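Local coordinates for protein molybdopterin adenylyltransferase (Pyrococcus furiosus, PDB 4LHB) that catalyses the adenylylation of molybdopterin with ATP, a step in the biosynthesis of the molybdenum or tungsten cofactor, and works as a homohexamer, at residues F31-T37 and A90-T96; L54-L59 and L170-K174; I106-S110 and T140-A144; F121-F125 and F157-G161. One frame throughout, in Å; residues are numbered along the deposited sequence.

Contact 1 of 4, residues F31-T37 and A90-T96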
loop_
_atom_site.group_PDB
_atom_site.type_symbol
_atom_site.label_atom_id
_atom_site.label_comp_id
_atom_site.label_asym_id
_atom_site.label_seq_id
_atom_site.Cartn_x
_atom_site.Cartn_y
_atom_site.Cartn_z
ATOM N N PHE C 31 11.460 -29.581 -11.892
ATOM C CA PHE C 31 11.932 -28.197 -11.677
ATOM C C PHE C 31 13.338 -28.093 -11.078
ATOM O O PHE C 31 13.908 -29.053 -10.533
ATOM C CB PHE C 31 10.970 -27.483 -10.730
ATOM C CG PHE C 31 10.904 -28.122 -9.395
ATOM C CD1 PHE C 31 11.740 -27.700 -8.366
ATOM C CD2 PHE C 31 10.057 -29.161 -9.176
ATOM C CE1 PHE C 31 11.695 -28.300 -7.113
ATOM C CE2 PHE C 31 10.013 -29.780 -7.926
ATOM C CZ PHE C 31 10.833 -29.354 -6.883
ATOM N N LYS C 32 13.867 -26.886 -11.134
ATOM C CA LYS C 32 15.117 -26.591 -10.462
ATOM C C LYS C 32 14.819 -25.820 -9.178
ATOM O O LYS C 32 13.858 -25.061 -9.119
ATOM C CB LYS C 32 16.034 -25.837 -11.406
ATOM C CG LYS C 32 16.626 -26.731 -12.473
ATOM C CD LYS C 32 16.736 -26.029 -13.807
ATOM C CE LYS C 32 17.666 -26.797 -14.757
ATOM N NZ LYS C 32 18.173 -25.980 -15.903
ATOM N N PHE C 33 15.609 -26.047 -8.131
ATOM C CA PHE C 33 15.461 -25.266 -6.905
ATOM C C PHE C 33 16.719 -24.785 -6.178
ATOM O O PHE C 33 17.822 -25.346 -6.323
ATOM C CB PHE C 33 14.581 -25.987 -5.922
ATOM C CG PHE C 33 15.259 -27.071 -5.196
ATOM C CD1 PHE C 33 15.678 -26.888 -3.881
ATOM C CD2 PHE C 33 15.464 -28.305 -5.800
ATOM C CE1 PHE C 33 16.286 -27.921 -3.175
ATOM C CE2 PHE C 33 16.080 -29.338 -5.101
ATOM C CZ PHE C 33 16.488 -29.150 -3.781
ATOM N N GLY C 34 16.506 -23.707 -5.411
ATOM C CA GLY C 34 17.527 -23.071 -4.598
ATOM C C GLY C 34 17.077 -23.039 -3.157
ATOM O O GLY C 34 15.883 -23.083 -2.862
ATOM N N VAL C 35 18.047 -22.983 -2.258
ATOM C CA VAL C 35 17.780 -22.882 -0.836
ATOM C C VAL C 35 18.656 -21.758 -0.285
ATOM O O VAL C 35 19.861 -21.616 -0.655
ATOM C CB VAL C 35 18.143 -24.201 -0.168
ATOM C CG1 VAL C 35 17.812 -24.218 1.304
ATOM C CG2 VAL C 35 17.428 -25.329 -0.868
ATOM N N ILE C 36 18.062 -20.932 0.577
ATOM C CA ILE C 36 18.798 -19.847 1.247
ATOM C C ILE C 36 18.474 -19.895 2.733
ATOM O O ILE C 36 17.323 -19.757 3.129
ATOM C CB ILE C 36 18.439 -18.484 0.656
ATOM C CG1 ILE C 36 18.823 -18.436 -0.830
ATOM C CG2 ILE C 36 19.148 -17.385 1.424
ATOM C CD1 ILE C 36 18.111 -17.388 -1.710
ATOM N N THR C 37 19.462 -20.126 3.579
ATOM C CA THR C 37 19.159 -20.065 5.008
ATOM C C THR C 37 19.627 -18.682 5.476
ATOM O O THR C 37 20.723 -18.260 5.151
ATOM C CB THR C 37 19.766 -21.256 5.819
ATOM O OG1 THR C 37 21.042 -20.903 6.324
ATOM C CG2 THR C 37 19.928 -22.465 4.976
ATOM N N ALA C 90 16.921 -21.622 -11.081
ATOM C CA ALA C 90 15.864 -22.069 -10.138
ATOM C C ALA C 90 14.471 -21.563 -10.505
ATOM O O ALA C 90 14.313 -20.386 -10.831
ATOM C CB ALA C 90 16.167 -21.643 -8.726
ATOM N N ASP C 91 13.488 -22.462 -10.411
ATOM C CA ASP C 91 12.061 -22.172 -10.589
ATOM C C ASP C 91 11.342 -21.998 -9.234
ATOM O O ASP C 91 10.233 -21.367 -9.149
ATOM C CB ASP C 91 11.353 -23.369 -11.267
ATOM C CG ASP C 91 11.999 -23.778 -12.581
ATOM O OD1 ASP C 91 11.826 -23.036 -13.573
ATOM O OD2 ASP C 91 12.665 -24.853 -12.628
ATOM N N VAL C 92 11.915 -22.651 -8.224
ATOM C CA VAL C 92 11.426 -22.651 -6.861
ATOM C C VAL C 92 12.605 -22.261 -5.944
ATOM O O VAL C 92 13.727 -22.684 -6.177
ATOM C CB VAL C 92 10.964 -24.035 -6.422
ATOM C CG1 VAL C 92 10.429 -23.971 -5.010
ATOM C CG2 VAL C 92 9.934 -24.609 -7.392
ATOM N N VAL C 93 12.368 -21.421 -4.944
ATOM C CA VAL C 93 13.411 -21.019 -4.011
ATOM C C VAL C 93 12.811 -21.007 -2.636
ATOM O O VAL C 93 11.724 -20.466 -2.420
ATOM C CB VAL C 93 13.937 -19.612 -4.275
ATOM C CG1 VAL C 93 14.877 -19.215 -3.148
ATOM C CG2 VAL C 93 14.616 -19.515 -5.637
ATOM N N VAL C 94 13.521 -21.590 -1.687
ATOM C CA VAL C 94 13.037 -21.629 -0.352
ATOM C C VAL C 94 14.040 -21.078 0.622
ATOM O O VAL C 94 15.214 -21.422 0.622
ATOM C CB VAL C 94 12.450 -22.992 0.012
ATOM C CG1 VAL C 94 12.785 -24.034 -1.021
ATOM C CG2 VAL C 94 12.695 -23.366 1.457
ATOM N N THR C 95 13.565 -20.117 1.399
ATOM C CA THR C 95 14.400 -19.429 2.344
ATOM C C THR C 95 13.970 -20.006 3.631
ATOM O O THR C 95 12.747 -20.207 3.855
ATOM C CB THR C 95 14.156 -17.896 2.305
ATOM O OG1 THR C 95 12.783 -17.579 2.695
ATOM C CG2 THR C 95 14.430 -17.416 0.907
ATOM N N THR C 96 14.947 -20.245 4.489
ATOM C CA THR C 96 14.655 -20.512 5.890
ATOM C C THR C 96 15.297 -19.496 6.845
ATOM O O THR C 96 16.475 -19.214 6.759
ATOM C CB THR C 96 15.074 -21.934 6.286
ATOM O OG1 THR C 96 14.860 -22.080 7.697
ATOM C CG2 THR C 96 16.540 -22.243 5.888
#
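Asp91 reaches across to the backbone of Lys32 at the start of two parallel strands, 32-37 and 92-96, whose axes run 4.6 Å apart. Its CB lies 3.7 Å from Lys32 O. CG, anti to its own carbonyl carbon (chi1 -55°), turns the carboxylate toward the facing chain and stands 3.9 Å from Lys32 N. OD2 ends the path: its anti lone pair takes the N-H of Lys32 in an almost straight bond of 2.8 Å (176°), while OD1 has a long, weak ion pair with Arg185. Lys32 O in turn accepts from both Asp91 N and Val92 N. A lysine in place of Asp91 would probably leave the N-H of Lys32 without its acceptor and Arg185 without the carboxylate it weakly pairs with, in a spot where Lys32 is also positive. Beyond this clamp the bonds alternate regularly from Gly34 N to Val92 O as far as Thr96 N to Ile36 O. On the face turned to helices 51-60 and 163-184, Val92 CG2 meets Phe31 CD1 obliquely at 3.7 Å, and Thr96 CG2 lies beside Thr37 CB at 3.4 Å. On the other face Ile36 CD1 touches Val93 CG1 at 4.0 Å, next to helix 75-87. The hydroxyls of Thr95 and Thr96 bond instead to Ser158 and to Pro160 O on strand 153-159 and the turn after it. Backbone hydrogen bonds between two mainly apolar faces, closed at their start by a carboxylate standing in for a backbone carbonyl, imply a central sheet pair whose buried amides are largely paired.

Contact 2 of 4, residues L54-L59 and L170-K174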
loop_
_atom_site.group_PDB
_atom_site.type_symbol
_atom_site.label_atom_id
_atom_site.label_comp_id
_atom_site.label_asym_id
_atom_site.label_seq_id
_atom_site.Cartn_x
_atom_site.Cartn_y
_atom_site.Cartn_z
ATOM N N LEU C 54 18.300 -30.132 5.381
ATOM C CA LEU C 54 17.047 -30.867 5.372
ATOM C C LEU C 54 16.240 -30.516 4.094
ATOM O O LEU C 54 15.907 -31.408 3.312
ATOM C CB LEU C 54 16.239 -30.588 6.636
ATOM C CG LEU C 54 14.871 -31.273 6.724
ATOM C CD1 LEU C 54 14.961 -32.772 6.366
ATOM C CD2 LEU C 54 14.289 -31.041 8.130
ATOM N N ILE C 55 15.984 -29.223 3.869
ATOM C CA ILE C 55 15.270 -28.744 2.670
ATOM C C ILE C 55 15.905 -29.310 1.411
ATOM O O ILE C 55 15.190 -29.734 0.507
ATOM C CB ILE C 55 15.187 -27.176 2.568
ATOM C CG1 ILE C 55 14.396 -26.556 3.736
ATOM C CG2 ILE C 55 14.525 -26.685 1.293
ATOM C CD1 ILE C 55 14.812 -25.123 4.040
ATOM N N ILE C 56 17.233 -29.315 1.345
ATOM C CA ILE C 56 17.923 -29.810 0.155
ATOM C C ILE C 56 17.697 -31.323 -0.010
ATOM O O ILE C 56 17.533 -31.809 -1.107
ATOM C CB ILE C 56 19.441 -29.525 0.205
ATOM C CG1 ILE C 56 19.712 -28.023 0.149
ATOM C CG2 ILE C 56 20.206 -30.187 -0.954
ATOM C CD1 ILE C 56 21.086 -27.688 0.681
ATOM N N GLU C 57 17.699 -32.052 1.088
ATOM C CA GLU C 57 17.502 -33.483 1.043
ATOM C C GLU C 57 16.121 -33.755 0.515
ATOM O O GLU C 57 15.973 -34.457 -0.476
ATOM C CB GLU C 57 17.641 -34.083 2.434
ATOM C CG GLU C 57 17.925 -35.575 2.481
ATOM C CD GLU C 57 18.110 -36.063 3.915
ATOM O OE1 GLU C 57 19.140 -36.711 4.207
ATOM O OE2 GLU C 57 17.236 -35.773 4.769
ATOM N N GLU C 58 15.116 -33.166 1.161
ATOM C CA GLU C 58 13.732 -33.456 0.845
ATOM C C GLU C 58 13.322 -33.067 -0.550
ATOM O O GLU C 58 12.585 -33.804 -1.227
ATOM C CB GLU C 58 12.827 -32.775 1.823
ATOM C CG GLU C 58 12.915 -33.406 3.199
ATOM C CD GLU C 58 12.185 -34.740 3.310
ATOM O OE1 GLU C 58 11.409 -35.123 2.400
ATOM O OE2 GLU C 58 12.375 -35.393 4.344
ATOM N N LEU C 59 13.801 -31.920 -0.994
ATOM C CA LEU C 59 13.350 -31.394 -2.261
ATOM C C LEU C 59 14.140 -32.006 -3.352
ATOM O O LEU C 59 13.675 -32.039 -4.489
ATOM C CB LEU C 59 13.455 -29.854 -2.326
ATOM C CG LEU C 59 12.101 -29.175 -2.243
ATOM C CD1 LEU C 59 11.277 -29.867 -1.166
ATOM C CD2 LEU C 59 12.261 -27.693 -1.980
ATOM N N LEU C 170 7.890 -28.201 4.574
ATOM C CA LEU C 170 8.251 -29.198 3.575
ATOM C C LEU C 170 7.097 -30.158 3.259
ATOM O O LEU C 170 6.884 -30.540 2.113
ATOM C CB LEU C 170 9.497 -29.948 4.018
ATOM C CG LEU C 170 10.780 -29.143 3.826
ATOM C CD1 LEU C 170 11.948 -29.779 4.585
ATOM C CD2 LEU C 170 11.091 -28.920 2.354
ATOM N N GLU C 171 6.323 -30.540 4.244
ATOM C CA GLU C 171 5.179 -31.362 3.923
ATOM C C GLU C 171 4.344 -30.647 2.820
ATOM O O GLU C 171 3.905 -31.257 1.832
ATOM C CB GLU C 171 4.330 -31.580 5.173
ATOM C CG GLU C 171 4.433 -32.927 5.886
ATOM C CD GLU C 171 3.134 -33.232 6.670
ATOM O OE1 GLU C 171 2.025 -33.193 6.058
ATOM O OE2 GLU C 171 3.210 -33.500 7.900
ATOM N N ILE C 172 4.172 -29.329 2.982
ATOM C CA ILE C 172 3.249 -28.566 2.133
ATOM C C ILE C 172 3.830 -28.321 0.759
ATOM O O ILE C 172 3.142 -28.458 -0.255
ATOM C CB ILE C 172 2.748 -27.273 2.836
ATOM C CG1 ILE C 172 2.070 -27.629 4.164
ATOM C CG2 ILE C 172 1.752 -26.520 1.977
ATOM C CD1 ILE C 172 1.903 -26.449 5.089
ATOM N N ILE C 173 5.106 -27.996 0.708
ATOM C CA ILE C 173 5.774 -27.773 -0.576
ATOM C C ILE C 173 5.797 -29.052 -1.417
ATOM O O ILE C 173 5.415 -29.013 -2.586
ATOM C CB ILE C 173 7.200 -27.214 -0.370
ATOM C CG1 ILE C 173 7.126 -25.872 0.375
ATOM C CG2 ILE C 173 7.947 -27.028 -1.698
ATOM C CD1 ILE C 173 8.362 -25.553 1.179
ATOM N N LYS C 174 6.244 -30.167 -0.811
ATOM C CA LYS C 174 6.213 -31.492 -1.432
ATOM C C LYS C 174 4.812 -31.804 -1.967
ATOM O O LYS C 174 4.673 -32.266 -3.082
ATOM C CB LYS C 174 6.650 -32.596 -0.450
ATOM C CG LYS C 174 8.115 -32.520 0.017
ATOM C CD LYS C 174 8.998 -33.728 -0.354
ATOM C CE LYS C 174 8.722 -35.017 0.456
ATOM N NZ LYS C 174 8.912 -34.921 1.938
#
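Leu170 is the bump of this contact: its forked end drops into a hollow on helix 51-60 formed by Leu54, Ile55, Glu58 and Leu59, a knob-into-hole fit. One branch, CD1, fills the floor, 3.9 Å from Leu54 CG and 4.0 Å from both Ile55 CA and the methylene Glu58 CG. The other, CD2, leans against Leu59 CD1 at 3.6 Å. Leu59 also extends CD2 toward Ile173 CG2, a looser touch on the side facing the sheet. Toward solvent the hollow is rimmed by charge. Lys174 is bent at each of its last three torsions, which curls its chain back over Glu58; NZ meets Glu58 OE1 in a salt bridge modelled at a doubtful 2.5 Å, from above the carboxylate plane (44° out of it). The same OE1 also forms a salt bridge with Lys61, so two ammonium groups share one oxygen. A methionine at Lys174 would probably cost Glu58 its link to the neighbouring helix and leave that oxygen to Lys61. The short segment axes stand 10.9 Å apart at 31°, and Leu170 spans the gap. Ile55 and Leu59 rest on Val94 of strand 92-96. Two helices running roughly alongside each other on one face of a largely parallel sheet, with leucine and isoleucine between them and a salt bridge at the outer edge, form one helical layer of a three-layer alpha/beta/alpha fold, as in the MoaB/Mog family.

Contact 3 of 4, residues I106-S110 and T140-A144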
loop_
_atom_site.group_PDB
_atom_site.type_symbol
_atom_site.label_atom_id
_atom_site.label_comp_id
_atom_site.label_asym_id
_atom_site.label_seq_id
_atom_site.Cartn_x
_atom_site.Cartn_y
_atom_site.Cartn_z
ATOM N N ILE C 106 14.214 -9.607 8.436
ATOM C CA ILE C 106 13.805 -8.817 7.277
ATOM C C ILE C 106 13.395 -9.636 6.046
ATOM O O ILE C 106 13.122 -9.042 4.984
ATOM C CB ILE C 106 14.920 -7.833 6.864
ATOM C CG1 ILE C 106 16.267 -8.555 6.613
ATOM C CG2 ILE C 106 15.093 -6.821 7.965
ATOM C CD1 ILE C 106 16.251 -9.735 5.632
ATOM N N THR C 107 13.301 -10.968 6.200
ATOM C CA THR C 107 13.115 -11.883 5.059
ATOM C C THR C 107 11.826 -11.639 4.316
ATOM O O THR C 107 11.877 -11.397 3.105
ATOM C CB THR C 107 13.198 -13.388 5.450
ATOM O OG1 THR C 107 14.447 -13.661 6.095
ATOM C CG2 THR C 107 13.111 -14.264 4.199
ATOM N N ILE C 108 10.691 -11.691 5.015
ATOM C CA ILE C 108 9.405 -11.412 4.400
ATOM C C ILE C 108 9.316 -9.952 3.840
ATOM O O ILE C 108 8.899 -9.713 2.698
ATOM C CB ILE C 108 8.239 -11.747 5.378
ATOM C CG1 ILE C 108 8.298 -13.257 5.685
ATOM C CG2 ILE C 108 6.856 -11.355 4.797
ATOM C CD1 ILE C 108 7.167 -13.776 6.544
ATOM N N GLU C 109 9.737 -8.990 4.643
ATOM C CA GLU C 109 9.755 -7.582 4.203
ATOM C C GLU C 109 10.643 -7.401 2.948
ATOM O O GLU C 109 10.316 -6.626 2.073
ATOM C CB GLU C 109 10.232 -6.674 5.341
ATOM C CG GLU C 109 9.288 -6.641 6.528
ATOM C CD GLU C 109 9.455 -7.802 7.520
ATOM O OE1 GLU C 109 10.378 -8.696 7.383
ATOM O OE2 GLU C 109 8.623 -7.808 8.453
ATOM N N SER C 110 11.731 -8.154 2.821
ATOM C CA SER C 110 12.576 -7.954 1.648
ATOM C C SER C 110 11.967 -8.566 0.355
ATOM O O SER C 110 12.001 -7.957 -0.719
ATOM C CB SER C 110 13.993 -8.471 1.924
ATOM O OG SER C 110 14.407 -8.092 3.231
ATOM N N THR C 140 3.891 -17.345 14.220
ATOM C CA THR C 140 4.382 -18.009 13.018
ATOM C C THR C 140 4.124 -17.130 11.797
ATOM O O THR C 140 2.969 -16.695 11.519
ATOM C CB THR C 140 3.730 -19.368 12.716
ATOM O OG1 THR C 140 3.721 -20.197 13.870
ATOM C CG2 THR C 140 4.518 -20.053 11.640
ATOM N N ARG C 141 5.206 -16.860 11.079
ATOM C CA ARG C 141 5.076 -16.141 9.828
ATOM C C ARG C 141 5.808 -16.908 8.732
ATOM O O ARG C 141 6.871 -17.486 8.939
ATOM C CB ARG C 141 5.510 -14.678 10.002
ATOM C CG ARG C 141 4.926 -14.032 11.278
ATOM C CD ARG C 141 5.019 -12.499 11.351
ATOM N NE ARG C 141 6.232 -12.085 10.677
ATOM C CZ ARG C 141 6.447 -10.888 10.160
ATOM N NH1 ARG C 141 5.537 -9.920 10.279
ATOM N NH2 ARG C 141 7.603 -10.657 9.542
ATOM N N ALA C 142 5.170 -16.995 7.588
ATOM C CA ALA C 142 5.711 -17.750 6.469
ATOM C C ALA C 142 4.887 -17.299 5.337
ATOM O O ALA C 142 3.738 -16.927 5.522
ATOM C CB ALA C 142 5.505 -19.233 6.652
ATOM N N THR C 143 5.460 -17.325 4.154
ATOM C CA THR C 143 4.765 -16.772 3.005
ATOM C C THR C 143 5.243 -17.472 1.773
ATOM O O THR C 143 6.296 -18.109 1.792
ATOM C CB THR C 143 5.044 -15.254 2.876
ATOM O OG1 THR C 143 4.146 -14.694 1.908
ATOM C CG2 THR C 143 6.508 -14.977 2.454
ATOM N N ALA C 144 4.493 -17.318 0.692
ATOM C CA ALA C 144 4.916 -17.832 -0.613
ATOM C C ALA C 144 4.275 -16.983 -1.697
ATOM O O ALA C 144 3.176 -16.461 -1.512
ATOM C CB ALA C 144 4.534 -19.308 -0.742
HETATM O O HOH W 1 10.469 -11.295 8.103
#
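Arg141 NH2 points at Glu109 OE2 in a salt bridge of 3.2 Å that is nearly straight at the hydrogen (168°), although the position of OE2 is less sure. The carboxylate oxygen comes in at the edge of the guanidinium, and the two flat groups are turned only 27° from each other. Glu109 is bent at chi2 (83°), which swings its acid end from beside the helix toward the arginine. A water ties the pair further: it donates to Glu109 OE1 at 2.7 Å, accepts from Ile108 N at 3.1 Å in the first turn of helix 107-111, and takes a weak bond from Arg141 NH2. The rest of the guanidinium is held elsewhere, NE by Thr99 O and NH1 by Glu118 O of a neighbouring subunit, which probably restrains its rotation.

Inward from the charges lies Ile108. Its extended chain carries CD1 to Arg141 CB, 3.9 Å away, and equally close to Ala142 N. One bond back, CG1 lies 4.1 Å from Thr143 CG2. That methyl occupies the position between the backbone N and the carbonyl carbon, which turns it toward the isoleucine, while Thr143 OG1 turns to a weak bond with Glu118 of its own chain. Thr99 packs on Ile108 as well. An apolar wedge with a water-backed ion pair at its margin thus joins the short helix to the chain entering strand 143-148. Because the same arginine bonds to Thr99 of its own chain and to Glu118 of a neighbouring subunit, its charge is probably shared between the local fold and the subunit interface.

Contact 4 of 4, residues F121-F125 and F157-G161. With SO4 (sulfate ion), chain F.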
loop_
_atom_site.group_PDB
_atom_site.type_symbol
_atom_site.label_atom_id
_atom_site.label_comp_id
_atom_site.label_asym_id
_atom_site.label_seq_id
_atom_site.Cartn_x
_atom_site.Cartn_y
_atom_site.Cartn_z
ATOM N N PHE C 121 -0.231 -19.641 1.439
ATOM C CA PHE C 121 0.651 -20.587 2.078
ATOM C C PHE C 121 0.782 -20.420 3.584
ATOM O O PHE C 121 0.914 -21.401 4.307
ATOM C CB PHE C 121 2.007 -20.512 1.417
ATOM C CG PHE C 121 2.994 -21.429 2.008
ATOM C CD1 PHE C 121 3.221 -22.665 1.435
ATOM C CD2 PHE C 121 3.690 -21.062 3.143
ATOM C CE1 PHE C 121 4.135 -23.549 1.999
ATOM C CE2 PHE C 121 4.612 -21.926 3.715
ATOM C CZ PHE C 121 4.835 -23.184 3.144
ATOM N N GLY C 122 0.739 -19.183 4.070
ATOM C CA GLY C 122 0.969 -18.941 5.492
ATOM C C GLY C 122 -0.166 -19.475 6.289
ATOM O O GLY C 122 0.026 -20.019 7.377
ATOM N N GLU C 123 -1.375 -19.284 5.760
ATOM C CA GLU C 123 -2.579 -19.740 6.452
ATOM C C GLU C 123 -2.537 -21.233 6.585
ATOM O O GLU C 123 -2.800 -21.752 7.667
ATOM C CB GLU C 123 -3.820 -19.433 5.667
ATOM C CG GLU C 123 -4.121 -17.983 5.413
ATOM C CD GLU C 123 -5.595 -17.775 5.085
ATOM O OE1 GLU C 123 -6.348 -18.769 4.933
ATOM O OE2 GLU C 123 -6.020 -16.615 4.974
ATOM N N VAL C 124 -2.215 -21.915 5.480
ATOM C CA VAL C 124 -2.171 -23.382 5.466
ATOM C C VAL C 124 -1.077 -23.895 6.409
ATOM O O VAL C 124 -1.333 -24.731 7.302
ATOM C CB VAL C 124 -2.049 -23.928 4.030
ATOM C CG1 VAL C 124 -1.618 -25.380 4.065
ATOM C CG2 VAL C 124 -3.396 -23.723 3.300
ATOM N N PHE C 125 0.101 -23.298 6.270
ATOM C CA PHE C 125 1.203 -23.501 7.207
ATOM C C PHE C 125 0.744 -23.332 8.641
ATOM O O PHE C 125 1.019 -24.158 9.485
ATOM C CB PHE C 125 2.376 -22.517 6.941
ATOM C CG PHE C 125 3.586 -22.817 7.747
ATOM C CD1 PHE C 125 4.594 -23.592 7.226
ATOM C CD2 PHE C 125 3.692 -22.383 9.048
ATOM C CE1 PHE C 125 5.713 -23.909 7.975
ATOM C CE2 PHE C 125 4.784 -22.713 9.818
ATOM C CZ PHE C 125 5.806 -23.463 9.270
ATOM N N PHE C 157 9.082 -19.670 -1.404
ATOM C CA PHE C 157 8.512 -20.030 -0.150
ATOM C C PHE C 157 9.492 -19.464 0.914
ATOM O O PHE C 157 10.741 -19.619 0.800
ATOM C CB PHE C 157 8.488 -21.570 -0.029
ATOM C CG PHE C 157 7.565 -22.256 -0.997
ATOM C CD1 PHE C 157 6.209 -22.381 -0.722
ATOM C CD2 PHE C 157 8.052 -22.805 -2.174
ATOM C CE1 PHE C 157 5.368 -23.005 -1.638
ATOM C CE2 PHE C 157 7.211 -23.453 -3.069
ATOM C CZ PHE C 157 5.879 -23.536 -2.817
ATOM N N SER C 158 8.949 -18.844 1.948
ATOM C CA SER C 158 9.786 -18.377 3.041
ATOM C C SER C 158 9.281 -18.964 4.305
ATOM O O SER C 158 8.137 -18.764 4.702
ATOM C CB SER C 158 9.833 -16.842 3.106
ATOM O OG SER C 158 10.570 -16.413 1.968
ATOM N N LEU C 159 10.173 -19.712 4.934
ATOM C CA LEU C 159 9.863 -20.508 6.100
ATOM C C LEU C 159 10.628 -20.010 7.315
ATOM O O LEU C 159 11.660 -19.362 7.151
ATOM C CB LEU C 159 10.294 -21.942 5.798
ATOM C CG LEU C 159 9.741 -22.598 4.540
ATOM C CD1 LEU C 159 10.416 -23.971 4.421
ATOM C CD2 LEU C 159 8.233 -22.720 4.652
ATOM N N PRO C 160 10.115 -20.302 8.520
ATOM C CA PRO C 160 10.871 -20.027 9.737
ATOM C C PRO C 160 12.116 -20.861 9.811
ATOM O O PRO C 160 12.361 -21.702 8.956
ATOM C CB PRO C 160 9.919 -20.421 10.879
ATOM C CG PRO C 160 8.556 -20.346 10.287
ATOM C CD PRO C 160 8.709 -20.655 8.820
ATOM N N GLY C 161 12.897 -20.598 10.839
ATOM C CA GLY C 161 14.246 -21.099 10.972
ATOM C C GLY C 161 14.321 -22.443 11.637
ATOM O O GLY C 161 15.158 -23.241 11.250
HETATM S S SO4 F . 12.811 -17.338 12.346
HETATM O O1 SO4 F . 14.250 -17.583 12.546
HETATM O O2 SO4 F . 12.338 -16.136 13.053
HETATM O O3 SO4 F . 12.597 -17.072 10.901
HETATM O O4 SO4 F . 12.002 -18.488 12.862
#
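A hydrophobic cluster in the core, Phe121 and Phe125 against Phe157, Leu159 and Pro160, joins helix 121-133 to strand 153-159, and the turn after that strand holds a sulfate. Phe157 turns its edge to the face of Phe121 in an offset edge-to-face pair, centroids 5.3 Å apart and planes at 61°. Its CD1 comes over that face, 3.6 Å from Phe121 CE1. Phe121 CG is anti to the backbone nitrogen (chi1 179°), which sends the ring off the helix toward the strand; CZ then meets Leu159 CD2 at 3.7 Å. One turn on, Phe125 holds its CZ 4.1 Å from Pro160 CD, the two side chains coming from opposite directions and meeting obliquely. Beyond the proline, Gly161 N donates to sulfate O4 at 3.1 Å (167°). Thr99 N also binds the sulfate. The ion probably came from the crystallisation liquor, yet its seat of backbone amides is consistent with a place for a phosphate of the substrates. Ala144 of strand 143-148 touches both Phe121 and Phe157, Ile172 and Ile180 of helix 163-184 close the cluster from another side, and Val138 of a neighbouring subunit packs on Phe121.

In the fold
From the N terminus, contact 1 closes the first loop, pairing strand 32-38 with strand 92-96 after the chain has passed through helix 51-60, strand 64-71 and helix 75-87. Contact 2 starts within that loop and closes far later, on helix 163-184, so it crosses contact 1 and encloses both others. Contacts 3 and 4 follow contact 1 in series and cross each other: helix 107-111 reaches strand 143-148, while helix 121-133 reaches strand 153-159. Strand 153-159 sits between 92-96 and 143-148, linking contacts 1, 3 and 4 through one sheet. Contacts 2 and 4 meet where Ile172 and Ile173 pack against Phe121 and Phe157.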